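Local coordinates for msDPBB_sym2 protein (Synthetic construct, PDB 7DWW) that is a computationally designed double-psi beta-barrel with no known natural function, made in work on recreating the core fold of RNA polymerase, at residues Val5-Ala10 and Glu26-Leu31; Val40-Met43 and Ile49-Val52. One frame throughout, in Å; residues are numbered along the deposited sequence.

Interaction 1. Residues Val5-Ala10 and Glu26-Leu31; sequences VIARVA and EELMRL
V5 and L28 carry this strand-to-helix contact, and the distances show a narrow apolar focus. CD1 of L28 lies 3.8 Å from both CB and CG1 of V5 and 3.9 Å from CG2 of V5, so one leucine methyl sits over the whole branched end of the valine. L28 reaches it because its CG is anti to the backbone N (chi1 -170°), which extends the side chain from the helix toward the strand. Its second methyl, CD2, turns to A7, whose CB stands 4.3 Å away. The loose, solvent side is at L31, exposed where V5 and A7 are buried, its CD2 4.3 Å from CG1 of V5. The segments run roughly antiparallel, at 152°, but their axes stay 9.8 Å apart, and only 161 Å² is buried between them. V5 also packs on I85 of strand 82-87, while N63 touches both A7 and L28. Backbone bonds tie V5 and A7 to strand 82-87, so the strand the helix touches is itself bonded into the double-psi beta-barrel. With carbon-to-carbon contacts alone across it, this face of the helix probably meets strand 4-11 through hydrophobic burial, with no polar pairing between the two segments.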
ATOM      1  N   VAL A   5       7.353  -6.330   3.168  1.00 22.85           N
ATOM      2  CA  VAL A   5       7.670  -5.166   3.998  1.00 26.38           C
ATOM      3  C   VAL A   5       6.466  -4.866   4.888  1.00 29.40           C
ATOM      4  O   VAL A   5       5.367  -5.349   4.650  1.00 27.44           O
ATOM      5  CB  VAL A   5       8.042  -3.927   3.165  1.00 29.26           C
ATOM      6  CG1 VAL A   5       9.247  -4.204   2.325  1.00 25.03           C
ATOM      7  CG2 VAL A   5       6.836  -3.452   2.291  1.00 26.44           C
ATOM      8  N   ILE A   6       6.688  -4.071   5.934  1.00 28.41           N
ATOM      9  CA  ILE A   6       5.641  -3.664   6.866  1.00 32.16           C
ATOM     10  C   ILE A   6       5.427  -2.168   6.687  1.00 31.77           C
ATOM     11  O   ILE A   6       6.387  -1.391   6.673  1.00 33.83           O
ATOM     12  CB  ILE A   6       6.016  -3.995   8.328  1.00 34.25           C
ATOM     13  CG1 ILE A   6       6.318  -5.481   8.434  1.00 38.29           C
ATOM     14  CG2 ILE A   6       4.964  -3.528   9.292  1.00 33.41           C
ATOM     15  CD1 ILE A   6       5.159  -6.380   8.175  1.00 35.04           C
ATOM     16  N   ALA A   7       4.176  -1.761   6.563  1.00 29.64           N
ATOM     17  CA  ALA A   7       3.889  -0.341   6.425  1.00 33.55           C
ATOM     18  C   ALA A   7       2.643  -0.013   7.219  1.00 29.94           C
ATOM     19  O   ALA A   7       1.847  -0.899   7.552  1.00 29.36           O
ATOM     20  CB  ALA A   7       3.703   0.062   4.961  1.00 36.72           C
ATOM     21  N   ARG A   8       2.498   1.263   7.566  1.00 31.83           N
ATOM     22  CA  ARG A   8       1.308   1.741   8.242  1.00 36.52           C
ATOM     23  C   ARG A   8       0.309   2.267   7.224  1.00 33.38           C
ATOM     24  O   ARG A   8       0.680   2.961   6.272  1.00 30.27           O
ATOM     25  CB  ARG A   8       1.624   2.851   9.241  1.00 38.02           C
ATOM     26  CG  ARG A   8       1.148   2.547  10.637  1.00 45.59           C
ATOM     27  CD  ARG A   8       1.669   3.579  11.608  1.00 48.58           C
ATOM     28  NE  ARG A   8       2.530   3.050  12.659  1.00 48.38           N
ATOM     29  CZ  ARG A   8       2.130   2.318  13.697  1.00 50.10           C
ATOM     30  NH1 ARG A   8       0.853   1.995  13.832  1.00 53.94           N
ATOM     31  NH2 ARG A   8       3.015   1.912  14.607  1.00 48.54           N
ATOM     32  N   VAL A   9      -0.961   1.970   7.461  1.00 32.45           N
ATOM     33  CA  VAL A   9      -2.011   2.297   6.508  1.00 35.08           C
ATOM     34  C   VAL A   9      -2.317   3.787   6.620  1.00 33.65           C
ATOM     35  O   VAL A   9      -2.470   4.313   7.734  1.00 32.97           O
ATOM     36  CB  VAL A   9      -3.256   1.431   6.770  1.00 33.59           C
ATOM     37  CG1 VAL A   9      -4.479   1.918   5.975  1.00 31.61           C
ATOM     38  CG2 VAL A   9      -2.923  -0.044   6.497  1.00 28.87           C
ATOM     39  N   ALA A  10      -2.365   4.475   5.483  1.00 29.36           N
ATOM     40  CA  ALA A  10      -2.783   5.865   5.384  1.00 27.86           C
ATOM     41  C   ALA A  10      -3.780   6.027   4.245  1.00 29.41           C
ATOM     42  O   ALA A  10      -3.858   5.202   3.346  1.00 27.07           O
ATOM     43  CB  ALA A  10      -1.604   6.812   5.155  1.00 28.68           C
ATOM     44  N   GLU A  26       9.325   5.245  -3.325  1.00 30.10           N
ATOM     45  CA  GLU A  26      10.293   4.542  -4.167  1.00 36.12           C
ATOM     46  C   GLU A  26      11.234   3.638  -3.353  1.00 37.60           C
ATOM     47  O   GLU A  26      11.489   2.488  -3.729  1.00 31.07           O
ATOM     48  CB  GLU A  26      11.105   5.537  -4.996  1.00 39.86           C
ATOM     49  CG  GLU A  26      12.355   4.918  -5.633  1.00 50.00           C
ATOM     50  CD  GLU A  26      12.581   5.339  -7.075  1.00 64.85           C
ATOM     51  OE1 GLU A  26      13.061   4.507  -7.881  1.00 73.27           O
ATOM     52  OE2 GLU A  26      12.279   6.506  -7.403  1.00 71.75           O
ATOM     53  N   GLU A  27      11.786   4.136  -2.246  1.00 33.41           N
ATOM     54  CA  GLU A  27      12.716   3.307  -1.481  1.00 39.28           C
ATOM     55  C   GLU A  27      12.047   2.020  -1.017  1.00 37.91           C
ATOM     56  O   GLU A  27      12.657   0.942  -1.047  1.00 33.59           O
ATOM     57  CB  GLU A  27      13.276   4.079  -0.287  1.00 42.98           C
ATOM     58  CG  GLU A  27      14.356   5.018  -0.687  1.00 59.86           C
ATOM     59  CD  GLU A  27      15.009   5.687   0.495  1.00 70.08           C
ATOM     60  OE1 GLU A  27      15.054   5.077   1.580  1.00 68.44           O
ATOM     61  OE2 GLU A  27      15.450   6.837   0.332  1.00 77.82           O
ATOM     62  N   LEU A  28      10.812   2.141  -0.538  1.00 30.94           N
ATOM     63  CA  LEU A  28      10.130   0.975  -0.004  1.00 31.11           C
ATOM     64  C   LEU A  28       9.772  -0.008  -1.121  1.00 27.97           C
ATOM     65  O   LEU A  28       9.918  -1.231  -0.957  1.00 28.11           O
ATOM     66  CB  LEU A  28       8.895   1.419   0.777  1.00 26.20           C
ATOM     67  CG  LEU A  28       8.226   0.312   1.576  1.00 33.07           C
ATOM     68  CD1 LEU A  28       9.208  -0.359   2.490  1.00 36.36           C
ATOM     69  CD2 LEU A  28       7.026   0.864   2.344  1.00 35.01           C
ATOM     70  N   MET A  29       9.305   0.507  -2.274  1.00 25.24           N
ATOM     71  CA  MET A  29       9.079  -0.371  -3.427  1.00 28.22           C
ATOM     72  C   MET A  29      10.359  -1.068  -3.844  1.00 31.05           C
ATOM     73  O   MET A  29      10.333  -2.244  -4.207  1.00 30.03           O
ATOM     74  CB  MET A  29       8.528   0.409  -4.629  1.00 23.13           C
ATOM     75  CG  MET A  29       7.148   1.051  -4.367  1.00 23.95           C
ATOM     76  SD  MET A  29       6.515   1.884  -5.834  1.00 28.84           S
ATOM     77  CE  MET A  29       6.524   0.492  -6.979  1.00 25.83           C
ATOM     78  N   ARG A  30      11.496  -0.350  -3.830  1.00 33.88           N
ATOM     79  CA  ARG A  30      12.763  -0.960  -4.247  1.00 34.50           C
ATOM     80  C   ARG A  30      13.138  -2.109  -3.320  1.00 37.38           C
ATOM     81  O   ARG A  30      13.530  -3.196  -3.775  1.00 38.74           O
ATOM     82  CB  ARG A  30      13.888   0.073  -4.256  1.00 41.72           C
ATOM     83  CG  ARG A  30      14.072   0.855  -5.518  1.00 50.63           C
ATOM     84  CD  ARG A  30      15.144   1.925  -5.345  1.00 56.34           C
ATOM     85  NE  ARG A  30      16.455   1.461  -5.793  1.00 68.46           N
ATOM     86  CZ  ARG A  30      17.130   1.998  -6.809  1.00 67.75           C
ATOM     87  NH1 ARG A  30      16.610   3.016  -7.484  1.00 66.57           N
ATOM     88  NH2 ARG A  30      18.315   1.515  -7.147  1.00 70.22           N
ATOM     89  N   LEU A  31      12.992  -1.881  -2.019  1.00 33.41           N
ATOM     90  CA  LEU A  31      13.293  -2.903  -1.022  1.00 40.28           C
ATOM     91  C   LEU A  31      12.396  -4.121  -1.191  1.00 36.35           C
ATOM     92  O   LEU A  31      12.877  -5.265  -1.160  1.00 37.99           O
ATOM     93  CB  LEU A  31      13.133  -2.323   0.383  1.00 38.52           C
ATOM     94  CG  LEU A  31      13.775  -3.162   1.466  1.00 40.96           C
ATOM     95  CD1 LEU A  31      15.279  -3.041   1.379  1.00 43.27           C
ATOM     96  CD2 LEU A  31      13.246  -2.658   2.810  1.00 41.86           C
TER

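Interaction 2. Residues Val40-Met43 and Ile49-Val52; sequences VEIM and IARV
With chi1 at -69°, V40 sets CG1 anti to its carbonyl carbon, and V52, with chi1 at -172°, does the same with CG2; the two methyls thereby meet across a beta hairpin of the double-psi barrel, formed by strands 39-43 and 47-54. The valine side chains cross at about a right angle. V40 and A50 form an antiparallel hydrogen-bonded pair: V40 N donates to A50 O and A50 N to V40 O, each over 2.9 Å, and both bonds are nearly straight. E41 and I49 follow as a non-hydrogen-bonded pair with CA atoms 4.3 Å apart, their side chains on the face away from V40 and A50. A CA-H...O contact from I49 CA, 3.3 Å from V40 O, gives that carbonyl a second, weaker partner. The local axes diverge markedly from antiparallel, at 124°, as the hairpin twists into the barrel. On the buried face CD1 of I42 touches CB of A50, and L75 and L71 of helix 69-75 pack on these two residues respectively. At the polar end, OE2 of E41 bonds to OG of S47. V52 CG2 lies 3.2 Å from V40 CG1, shorter than a normal carbon-carbon contact, so the exact placing of these methyls is doubtful.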
ATOM      1  N   VAL A  40       0.553  -6.880  -5.465  1.00 24.59           N
ATOM      2  CA  VAL A  40       1.055  -7.149  -4.124  1.00 30.92           C
ATOM      3  C   VAL A  40      -0.141  -7.629  -3.338  1.00 31.08           C
ATOM      4  O   VAL A  40      -1.285  -7.277  -3.641  1.00 29.34           O
ATOM      5  CB  VAL A  40       1.676  -5.904  -3.428  1.00 22.55           C
ATOM      6  CG1 VAL A  40       2.983  -5.498  -4.113  1.00 27.11           C
ATOM      7  CG2 VAL A  40       0.665  -4.790  -3.340  1.00 28.57           C
ATOM      8  N   GLU A  41       0.128  -8.431  -2.312  1.00 25.61           N
ATOM      9  CA  GLU A  41      -0.881  -8.887  -1.372  1.00 29.65           C
ATOM     10  C   GLU A  41      -0.708  -8.111  -0.063  1.00 31.62           C
ATOM     11  O   GLU A  41       0.422  -7.941   0.417  1.00 28.55           O
ATOM     12  CB  GLU A  41      -0.773 -10.407  -1.146  1.00 29.95           C
ATOM     13  CG  GLU A  41      -1.671 -10.992  -0.063  1.00 32.90           C
ATOM     14  CD  GLU A  41      -1.715 -12.512  -0.080  1.00 48.86           C
ATOM     15  OE1 GLU A  41      -0.794 -13.131  -0.648  1.00 52.14           O
ATOM     16  OE2 GLU A  41      -2.671 -13.097   0.467  1.00 55.01           O
ATOM     17  N   ILE A  42      -1.813  -7.605   0.481  1.00 30.21           N
ATOM     18  CA  ILE A  42      -1.799  -6.805   1.695  1.00 29.35           C
ATOM     19  C   ILE A  42      -2.618  -7.525   2.742  1.00 37.20           C
ATOM     20  O   ILE A  42      -3.776  -7.871   2.501  1.00 34.58           O
ATOM     21  CB  ILE A  42      -2.354  -5.389   1.452  1.00 29.60           C
ATOM     22  CG1 ILE A  42      -1.534  -4.700   0.368  1.00 26.08           C
ATOM     23  CG2 ILE A  42      -2.318  -4.600   2.772  1.00 32.12           C
ATOM     24  CD1 ILE A  42      -2.256  -3.563  -0.313  1.00 30.99           C
ATOM     25  N   MET A  43      -2.018  -7.756   3.908  1.00 35.36           N
ATOM     26  CA  MET A  43      -2.626  -8.580   4.941  1.00 44.51           C
ATOM     27  C   MET A  43      -2.601  -7.893   6.300  1.00 46.82           C
ATOM     28  O   MET A  43      -1.674  -7.128   6.628  1.00 38.96           O
ATOM     29  CB  MET A  43      -1.916  -9.930   5.076  1.00 50.61           C
ATOM     30  CG  MET A  43      -1.349 -10.475   3.781  1.00 52.46           C
ATOM     31  SD  MET A  43      -0.377 -11.968   4.058  1.00 78.10           S
ATOM     32  CE  MET A  43      -1.372 -12.781   5.308  1.00 73.51           C
ATOM     33  N   ILE A  49      -5.479  -8.392  -2.685  1.00 32.07           N
ATOM     34  CA  ILE A  49      -4.427  -8.189  -3.670  1.00 33.73           C
ATOM     35  C   ILE A  49      -4.720  -6.902  -4.433  1.00 36.43           C
ATOM     36  O   ILE A  49      -5.825  -6.718  -4.951  1.00 45.33           O
ATOM     37  CB  ILE A  49      -4.303  -9.407  -4.601  1.00 46.15           C
ATOM     38  CG1 ILE A  49      -4.136 -10.682  -3.758  1.00 45.11           C
ATOM     39  CG2 ILE A  49      -3.104  -9.230  -5.534  1.00 40.28           C
ATOM     40  CD1 ILE A  49      -4.221 -11.988  -4.528  1.00 50.88           C
ATOM     41  N   ALA A  50      -3.710  -6.037  -4.549  1.00 36.55           N
ATOM     42  CA  ALA A  50      -3.862  -4.706  -5.122  1.00 32.97           C
ATOM     43  C   ALA A  50      -2.711  -4.483  -6.084  1.00 33.48           C
ATOM     44  O   ALA A  50      -1.784  -5.291  -6.166  1.00 34.80           O
ATOM     45  CB  ALA A  50      -3.871  -3.640  -4.021  1.00 34.99           C
ATOM     46  N   ARG A  51      -2.696  -3.348  -6.758  1.00 29.99           N
ATOM     47  CA  ARG A  51      -1.554  -3.024  -7.636  1.00 30.35           C
ATOM     48  C   ARG A  51      -0.831  -1.841  -7.006  1.00 33.10           C
ATOM     49  O   ARG A  51      -1.480  -1.051  -6.371  1.00 33.18           O
ATOM     50  CB  ARG A  51      -1.993  -2.787  -9.079  1.00 32.98           C
ATOM     51  CG  ARG A  51      -2.535  -4.043  -9.735  1.00 38.11           C
ATOM     52  CD  ARG A  51      -2.465  -4.116 -11.250  1.00 40.97           C
ATOM     53  NE  ARG A  51      -2.877  -5.432 -11.687  1.00 42.84           N
ATOM     54  CZ  ARG A  51      -2.044  -6.379 -12.076  1.00 42.12           C
ATOM     55  NH1 ARG A  51      -0.750  -6.144 -12.098  1.00 38.66           N
ATOM     56  NH2 ARG A  51      -2.504  -7.550 -12.443  1.00 42.34           N
ATOM     57  N   VAL A  52       0.466  -1.726  -7.241  1.00 28.43           N
ATOM     58  CA  VAL A  52       1.302  -0.693  -6.578  1.00 31.95           C
ATOM     59  C   VAL A  52       1.636   0.456  -7.521  1.00 30.88           C
ATOM     60  O   VAL A  52       1.912   0.196  -8.672  1.00 35.24           O
ATOM     61  CB  VAL A  52       2.596  -1.335  -6.048  1.00 26.61           C
ATOM     62  CG1 VAL A  52       3.406  -0.384  -5.201  1.00 31.25           C
ATOM     63  CG2 VAL A  52       2.311  -2.579  -5.262  1.00 34.87           C
TER

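Overall arrangement
From the N terminus, strand 4-11 comes first; the chain then passes through strand 21-24 before helix 26-32 returns to it, so interaction 1 closes a loop of 15 residues between its segments. The chain next enters strand 39-43 and turns back as strand 47-54, where interaction 2 closes the hairpin, with five residues between its segments, two in that strand. The two are in series, neither nesting nor crossing, with centres about 12 Å apart. Both reach the same mixed sheet, in which strand 82-87 lies between strands 39-43 and 4-11. They meet directly: CE of M29, on helix 26-32, packs 3.7 Å from CG1 of V52, tying the helix to the hairpin as well as to strand 4-11.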